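Local coordinates for protein OxyR (Porphyromonas gingivalis, PDB 3HO7) that probably binds DNA as a redox-sensitive transcriptional activator of the LysR family, and is represented here by its regulatory domain, at residues Asp77-Tyr82 against Val186-Leu191; Ala16-Ile21 against Ala64-Lys69; Leu26-Pro31 against Ser212-Asp217. All coordinates share one frame; numbering follows the deposited sequence.

Contact 1 (Asp77-Tyr82 against Val186-Leu191); sequences DDLLYY and VREVRL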
# COMPACT_ATOMS: atom_id res chain seq x y z
N ASP A 77 2.06 2.79 25.54
CA ASP A 77 2.61 3.51 24.40
C ASP A 77 3.06 4.92 24.76
O ASP A 77 2.69 5.46 25.80
CB ASP A 77 1.58 3.57 23.26
CG ASP A 77 0.20 3.97 23.74
OD1 ASP A 77 -0.14 5.16 23.64
OD2 ASP A 77 -0.53 3.08 24.22
N ASP A 78 3.88 5.50 23.89
CA ASP A 78 4.42 6.83 24.11
C ASP A 78 4.29 7.65 22.84
O ASP A 78 4.41 7.13 21.73
CB ASP A 78 5.89 6.74 24.53
CG ASP A 78 6.07 6.09 25.88
OD1 ASP A 78 5.56 6.64 26.88
OD2 ASP A 78 6.72 5.02 25.95
N LEU A 79 4.04 8.95 23.00
CA LEU A 79 3.88 9.83 21.86
C LEU A 79 5.18 9.98 21.07
O LEU A 79 6.25 10.17 21.65
CB LEU A 79 3.38 11.21 22.32
CG LEU A 79 3.17 12.26 21.23
CD1 LEU A 79 2.12 11.79 20.22
CD2 LEU A 79 2.77 13.59 21.84
N LEU A 80 5.08 9.88 19.76
CA LEU A 80 6.21 10.13 18.88
C LEU A 80 6.01 11.47 18.18
O LEU A 80 6.88 12.34 18.22
CB LEU A 80 6.38 9.01 17.86
CG LEU A 80 6.65 7.63 18.46
CD1 LEU A 80 6.87 6.59 17.37
CD2 LEU A 80 7.85 7.69 19.41
N TYR A 81 4.85 11.64 17.56
CA TYR A 81 4.51 12.89 16.89
C TYR A 81 3.05 12.92 16.47
O TYR A 81 2.41 11.87 16.34
CB TYR A 81 5.41 13.10 15.67
CG TYR A 81 5.32 12.00 14.63
CD1 TYR A 81 4.50 12.14 13.52
CD2 TYR A 81 6.05 10.84 14.76
CE1 TYR A 81 4.42 11.14 12.56
CE2 TYR A 81 5.98 9.83 13.82
CZ TYR A 81 5.16 9.99 12.72
OH TYR A 81 5.09 8.98 11.78
N TYR A 82 2.53 14.12 16.26
CA TYR A 82 1.20 14.30 15.70
C TYR A 82 1.32 14.48 14.20
O TYR A 82 2.38 14.85 13.70
CB TYR A 82 0.50 15.52 16.32
CG TYR A 82 0.20 15.37 17.79
CD1 TYR A 82 1.04 15.92 18.75
CD2 TYR A 82 -0.92 14.67 18.22
CE1 TYR A 82 0.77 15.78 20.10
CE2 TYR A 82 -1.20 14.53 19.57
CZ TYR A 82 -0.35 15.08 20.50
OH TYR A 82 -0.61 14.95 21.84
N VAL A 186 -5.82 15.84 13.31
CA VAL A 186 -4.51 15.22 13.43
C VAL A 186 -4.63 13.84 14.05
O VAL A 186 -5.49 13.60 14.90
CB VAL A 186 -3.55 16.06 14.30
CG1 VAL A 186 -3.69 17.53 13.97
CG2 VAL A 186 -3.82 15.81 15.77
N ARG A 187 -3.77 12.92 13.62
CA ARG A 187 -3.64 11.65 14.29
C ARG A 187 -2.36 11.66 15.10
O ARG A 187 -1.47 12.47 14.85
CB ARG A 187 -3.62 10.49 13.29
CG ARG A 187 -2.32 10.34 12.53
CD ARG A 187 -2.38 9.13 11.63
NE ARG A 187 -1.22 9.05 10.75
CZ ARG A 187 -1.04 8.10 9.84
NH1 ARG A 187 -1.96 7.15 9.70
NH2 ARG A 187 0.04 8.09 9.08
N GLU A 188 -2.28 10.78 16.09
CA GLU A 188 -1.08 10.68 16.90
C GLU A 188 -0.34 9.40 16.56
O GLU A 188 -0.91 8.31 16.61
CB GLU A 188 -1.42 10.72 18.39
CG GLU A 188 -2.30 9.58 18.86
CD GLU A 188 -2.70 9.71 20.31
OE1 GLU A 188 -1.83 10.05 21.14
OE2 GLU A 188 -3.88 9.46 20.63
N VAL A 189 0.93 9.54 16.18
CA VAL A 189 1.78 8.39 15.91
C VAL A 189 2.52 8.05 17.20
O VAL A 189 3.19 8.90 17.77
CB VAL A 189 2.78 8.68 14.78
CG1 VAL A 189 3.65 7.47 14.51
CG2 VAL A 189 2.04 9.10 13.51
N ARG A 190 2.37 6.81 17.65
CA ARG A 190 2.91 6.42 18.95
C ARG A 190 3.70 5.12 18.84
O ARG A 190 3.51 4.34 17.91
CB ARG A 190 1.77 6.26 19.96
CG ARG A 190 0.84 7.47 20.03
CD ARG A 190 -0.26 7.29 21.06
NE ARG A 190 0.27 7.25 22.42
CZ ARG A 190 0.51 8.33 23.16
NH1 ARG A 190 0.28 9.53 22.67
NH2 ARG A 190 0.99 8.19 24.38
N LEU A 191 4.59 4.90 19.80
CA LEU A 191 5.35 3.65 19.85
C LEU A 191 4.82 2.79 20.99
O LEU A 191 4.90 3.17 22.16
CB LEU A 191 6.84 3.93 20.06
CG LEU A 191 7.77 2.80 19.60
CD1 LEU A 191 9.16 2.99 20.19
CD2 LEU A 191 7.21 1.45 19.98
O HOH W 1 -1.47 12.73 22.98

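Contact 2 (Ala16-Ile21 against Ala64-Lys69); sequences AVLPTI and AIIASK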
# COMPACT_ATOMS: atom_id res chain seq x y z
N ALA A 16 6.80 -3.71 14.44
CA ALA A 16 5.72 -3.60 13.46
C ALA A 16 5.44 -2.14 13.16
O ALA A 16 5.75 -1.25 13.97
CB ALA A 16 4.47 -4.29 13.98
N VAL A 17 4.87 -1.88 12.00
CA VAL A 17 4.54 -0.53 11.60
C VAL A 17 3.26 -0.54 10.77
O VAL A 17 3.05 -1.44 9.96
CB VAL A 17 5.67 0.11 10.77
CG1 VAL A 17 5.35 1.57 10.46
CG2 VAL A 17 6.99 -0.01 11.51
N LEU A 18 2.41 0.46 10.99
CA LEU A 18 1.18 0.58 10.22
C LEU A 18 1.47 0.84 8.75
O LEU A 18 2.46 1.50 8.41
CB LEU A 18 0.30 1.69 10.79
CG LEU A 18 -0.54 1.29 12.00
CD1 LEU A 18 0.33 0.65 13.07
CD2 LEU A 18 -1.30 2.49 12.56
N PRO A 19 0.61 0.33 7.87
CA PRO A 19 0.75 0.54 6.44
C PRO A 19 0.56 2.00 6.09
O PRO A 19 1.04 2.46 5.06
CB PRO A 19 -0.39 -0.29 5.84
CG PRO A 19 -0.86 -1.19 6.94
CD PRO A 19 -0.59 -0.46 8.21
N THR A 20 -0.16 2.73 6.94
CA THR A 20 -0.40 4.15 6.72
C THR A 20 0.69 5.02 7.36
O THR A 20 0.59 6.25 7.37
CB THR A 20 -1.78 4.58 7.26
OG1 THR A 20 -1.97 4.06 8.58
CG2 THR A 20 -2.89 4.04 6.35
N ILE A 21 1.72 4.37 7.89
CA ILE A 21 2.86 5.07 8.46
C ILE A 21 4.15 4.65 7.75
O ILE A 21 4.98 5.48 7.39
CB ILE A 21 3.03 4.76 9.97
CG1 ILE A 21 1.82 5.25 10.77
CG2 ILE A 21 4.31 5.38 10.51
CD1 ILE A 21 1.96 5.02 12.26
N ALA A 64 5.71 -1.65 18.50
CA ALA A 64 4.80 -1.37 17.39
C ALA A 64 4.58 0.13 17.22
O ALA A 64 4.30 0.84 18.19
CB ALA A 64 3.48 -2.09 17.59
N ILE A 65 4.72 0.59 15.99
CA ILE A 65 4.43 1.97 15.64
C ILE A 65 2.99 2.06 15.15
O ILE A 65 2.63 1.46 14.14
CB ILE A 65 5.38 2.48 14.54
CG1 ILE A 65 6.84 2.21 14.93
CG2 ILE A 65 5.16 3.96 14.28
CD1 ILE A 65 7.84 2.50 13.83
N ILE A 66 2.16 2.78 15.90
CA ILE A 66 0.73 2.83 15.62
C ILE A 66 0.23 4.27 15.53
O ILE A 66 0.95 5.21 15.87
CB ILE A 66 -0.07 2.07 16.69
CG1 ILE A 66 0.19 2.69 18.07
CG2 ILE A 66 0.31 0.59 16.69
CD1 ILE A 66 -0.55 1.99 19.20
N ALA A 67 -1.01 4.43 15.08
CA ALA A 67 -1.61 5.75 14.92
C ALA A 67 -2.74 5.98 15.92
O ALA A 67 -3.78 6.54 15.59
CB ALA A 67 -2.13 5.91 13.49
N SER A 68 -2.52 5.53 17.15
CA SER A 68 -3.52 5.66 18.21
C SER A 68 -2.98 5.08 19.52
O SER A 68 -1.97 4.38 19.53
CB SER A 68 -4.79 4.92 17.81
OG SER A 68 -4.54 3.53 17.65
N LYS A 69 -3.66 5.39 20.62
CA LYS A 69 -3.34 4.77 21.89
C LYS A 69 -3.75 3.31 21.85
O LYS A 69 -4.77 2.96 21.25
CB LYS A 69 -4.04 5.50 23.05
CG LYS A 69 -3.50 6.90 23.31
CD LYS A 69 -4.28 7.60 24.41
CE LYS A 69 -3.80 9.03 24.59
NZ LYS A 69 -4.03 9.84 23.35

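Contact 3 (Leu26-Pro31 against Ser212-Asp217); sequences LPRVFP and SAVPSD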
# COMPACT_ATOMS: atom_id res chain seq x y z
N LEU A 26 9.40 5.39 7.59
CA LEU A 26 10.58 4.53 7.49
C LEU A 26 11.68 5.08 6.58
O LEU A 26 12.86 4.99 6.91
CB LEU A 26 10.19 3.11 7.09
CG LEU A 26 9.27 2.43 8.12
CD1 LEU A 26 8.96 1.00 7.71
CD2 LEU A 26 9.89 2.48 9.51
N PRO A 27 11.31 5.65 5.42
CA PRO A 27 12.34 6.25 4.59
C PRO A 27 13.22 7.20 5.40
O PRO A 27 14.42 7.30 5.14
CB PRO A 27 11.54 7.03 3.55
CG PRO A 27 10.28 6.24 3.41
CD PRO A 27 9.98 5.70 4.78
N ARG A 28 12.63 7.87 6.39
CA ARG A 28 13.36 8.84 7.20
C ARG A 28 14.19 8.18 8.30
O ARG A 28 15.26 8.66 8.65
CB ARG A 28 12.38 9.82 7.84
CG ARG A 28 11.55 10.62 6.86
CD ARG A 28 10.29 11.16 7.52
NE ARG A 28 9.71 12.27 6.77
CZ ARG A 28 9.97 13.55 7.01
NH1 ARG A 28 10.81 13.89 7.98
NH2 ARG A 28 9.40 14.49 6.27
N VAL A 29 13.69 7.07 8.83
CA VAL A 29 14.30 6.44 10.00
C VAL A 29 15.43 5.47 9.65
O VAL A 29 16.40 5.34 10.40
CB VAL A 29 13.26 5.70 10.85
CG1 VAL A 29 12.04 6.58 11.09
CG2 VAL A 29 12.85 4.39 10.19
N PHE A 30 15.31 4.78 8.52
CA PHE A 30 16.26 3.73 8.16
C PHE A 30 17.72 4.19 8.21
O PHE A 30 18.56 3.52 8.81
CB PHE A 30 15.91 3.14 6.79
CG PHE A 30 14.87 2.06 6.85
CD1 PHE A 30 14.10 1.88 7.99
CD2 PHE A 30 14.64 1.23 5.77
CE1 PHE A 30 13.14 0.89 8.06
CE2 PHE A 30 13.68 0.23 5.82
CZ PHE A 30 12.93 0.07 6.97
N PRO A 31 18.02 5.34 7.59
CA PRO A 31 19.37 5.89 7.65
C PRO A 31 19.81 6.19 9.08
O PRO A 31 20.98 6.02 9.41
CB PRO A 31 19.24 7.19 6.85
CG PRO A 31 18.10 6.95 5.93
CD PRO A 31 17.13 6.12 6.72
N SER A 212 13.33 12.00 16.34
CA SER A 212 14.34 12.79 15.63
C SER A 212 14.22 12.61 14.12
O SER A 212 14.92 13.28 13.36
CB SER A 212 15.74 12.39 16.09
OG SER A 212 16.19 11.23 15.41
N ALA A 213 13.34 11.71 13.71
CA ALA A 213 13.15 11.42 12.29
C ALA A 213 12.20 12.41 11.64
O ALA A 213 12.08 12.47 10.42
CB ALA A 213 12.65 10.00 12.10
N VAL A 214 11.51 13.20 12.46
CA VAL A 214 10.56 14.18 11.95
C VAL A 214 10.82 15.58 12.52
O VAL A 214 11.43 15.73 13.58
CB VAL A 214 9.11 13.76 12.24
CG1 VAL A 214 8.83 12.40 11.61
CG2 VAL A 214 8.84 13.72 13.74
N PRO A 215 10.35 16.61 11.81
CA PRO A 215 10.48 18.00 12.26
C PRO A 215 9.93 18.17 13.67
O PRO A 215 8.87 17.62 13.99
CB PRO A 215 9.63 18.77 11.25
CG PRO A 215 9.68 17.94 10.02
CD PRO A 215 9.68 16.52 10.50
N SER A 216 10.65 18.92 14.50
CA SER A 216 10.29 19.07 15.91
C SER A 216 8.91 19.68 16.12
O SER A 216 8.22 19.36 17.09
CB SER A 216 11.35 19.89 16.65
OG SER A 216 11.43 21.20 16.13
N ASP A 217 8.50 20.56 15.21
CA ASP A 217 7.17 21.17 15.28
C ASP A 217 6.09 20.11 15.47
O ASP A 217 5.08 20.36 16.15
CB ASP A 217 6.88 21.98 14.02
CG ASP A 217 7.50 23.36 14.05
OD1 ASP A 217 8.34 23.62 14.94
OD2 ASP A 217 7.14 24.19 13.19

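Contact 1 (Asp77-Tyr82 against Val186-Leu191)
With chi1 at 59°, Tyr81 holds CG between its own backbone N and carbonyl carbon, and this lays its ring across Val189. Val189 CB sits over one face of that ring, 3.5 Å from the Tyr81 centroid, in a CH-pi contact. The two methyls reach the outer part of the ring, Val189 CG2 at 3.3 Å from Tyr81 CE1 and Val189 CG1 at 3.4 Å from Tyr81 CE2. Arg190 bends at chi3 (67°). Its guanidinium thereby spreads one face over the backbone at Asp78 C and Leu79 N. Asp77 OD1 accepts from Arg190 NE at the guanidinium edge in a salt bridge, the carboxylate turned 89° from the guanidinium. The modelled bond is very short, so its exact length is doubtful. NH1 turns to the other acid in a bent salt-bridge bond, Arg190 NH1 2.7 Å from Glu188 OE1, with that oxygen tilted from the guanidinium plane. Arg190 thus joins two carboxylates, which probably offsets their like charges. A water links Glu188 OE1 to Tyr82 OH. Val189 O accepts two bonds, from Leu80 N at 2.9 Å and from Tyr81 N at 3.2 Å. Leu80 and Tyr81 both face Val189, a classic beta bulge, in an antiparallel pair of long strands, 75-89 and 184-194, consistent with the crossover strands between the two subdomains of the type II periplasmic-binding-protein fold.

Contact 2 (Ala16-Ile21 against Ala64-Lys69)
Val17 and Ile65 lie side by side and point the same way, with Val17 CG2 3.5 Å from Ile65 CD1. Ile21 comes at a slant to the other branch of Ile65, its CD1 3.9 Å from Ile65 CG2. With Ile65 CG1 anti to the carbonyl carbon (chi1 -52°) and CG2 anti to the backbone N, the CD1 end reaches Val17 and CG2 reaches Ile21. Val189 of strand 184-194 packs against both Ile21 and Ile65. On the opposite face of the sheet, Ala16 CB and Ala64 CB stand 4.3 Å apart, and Cys52 of helix 49-58 lies against both. The strands are parallel neighbours in the alpha/beta sheet of the first subdomain. Strand 40-46 borders strand 11-17 as well, and helix 49-58 links it to strand 63-66 in a beta-alpha-beta crossover past strand 11-17, presumably of the usual right-handed kind. The backbones are joined by Ile65 N to Ala16 O at 2.9 Å, nearly straight at the hydrogen (176°), though Ile65 N is tilted from the carbonyl plane of Ala16. Beyond the strand ends the chains part into loops. Leu18 bridges them, its CD2 3.6 Å from Ala67 CB. Ile21 is the N-cap residue of helix 22-36, and its N bonds back to Leu18 O at 3.0 Å.

Contact 3 (Leu26-Pro31 against Ser212-Asp217)
The Arg28 guanidinium meets Ala213 O at its edge, with the oxygen close to the guanidinium plane. Val214 CA and Pro215 CD approach the same group obliquely, and the Arg28 side chain crosses Pro215 at about a right angle. The contact packs a helix against a loop in an alpha/beta subdomain of the periplasmic-binding-protein type. Helix 22-36 follows the first strand of that subdomain, and the loop leaves the end of helix 200-211. Arg28 NH1 donates to Ala213 O at 3.1 Å, with an N-H...O angle of 152°. The donor lies in the carbonyl plane of Ala213, so both flat groups are used edge-on. The Arg28 chain is extended from CG to NE and then turns at chi4 (-94°), which sets NH1 beside Ala213 O and 3.8 Å from Pro215 CD. Glu167 also touches Arg28. Apolar packing lies beside this hydrogen bond. Ala213 points its CB at the helix, where Val29 CG1 meets it at 3.6 Å, and Leu25 and Ile32 of the same helix pack on Ala213 too. The helix also faces the second subunit: Pro27 O accepts a bond from Gln156 of that chain, and Leu26 packs on its Tyr140. The aliphatic part of Arg28 follows the same carbonyl, with Arg28 CD 3.7 Å from Ala213 O.

How the contacts relate
Contacts 1 and 2 belong to one sheet, in which strands 63-66 and 184-194 are neighbours. Contact 2 is the buried parallel part, held mostly by aliphatic side chains. Contact 1 is antiparallel and only partly buried. Its salt-bridge network lies near Tyr82, while Tyr81 packs on Val189 and Leu80 on Leu191. The two meet directly: Lys69 forms a salt bridge with Glu188, and Arg187 NH2 probably bonds to Thr20 O. Contact 3 lies farther from the chain centre, yet its touching residues are mostly buried, with Pro215 exposed. It joins helix to loop by one side-chain-to-backbone bond and a small apolar patch. Tyr81 of contact 1 packs on its Val214. It alone also meets the second subunit.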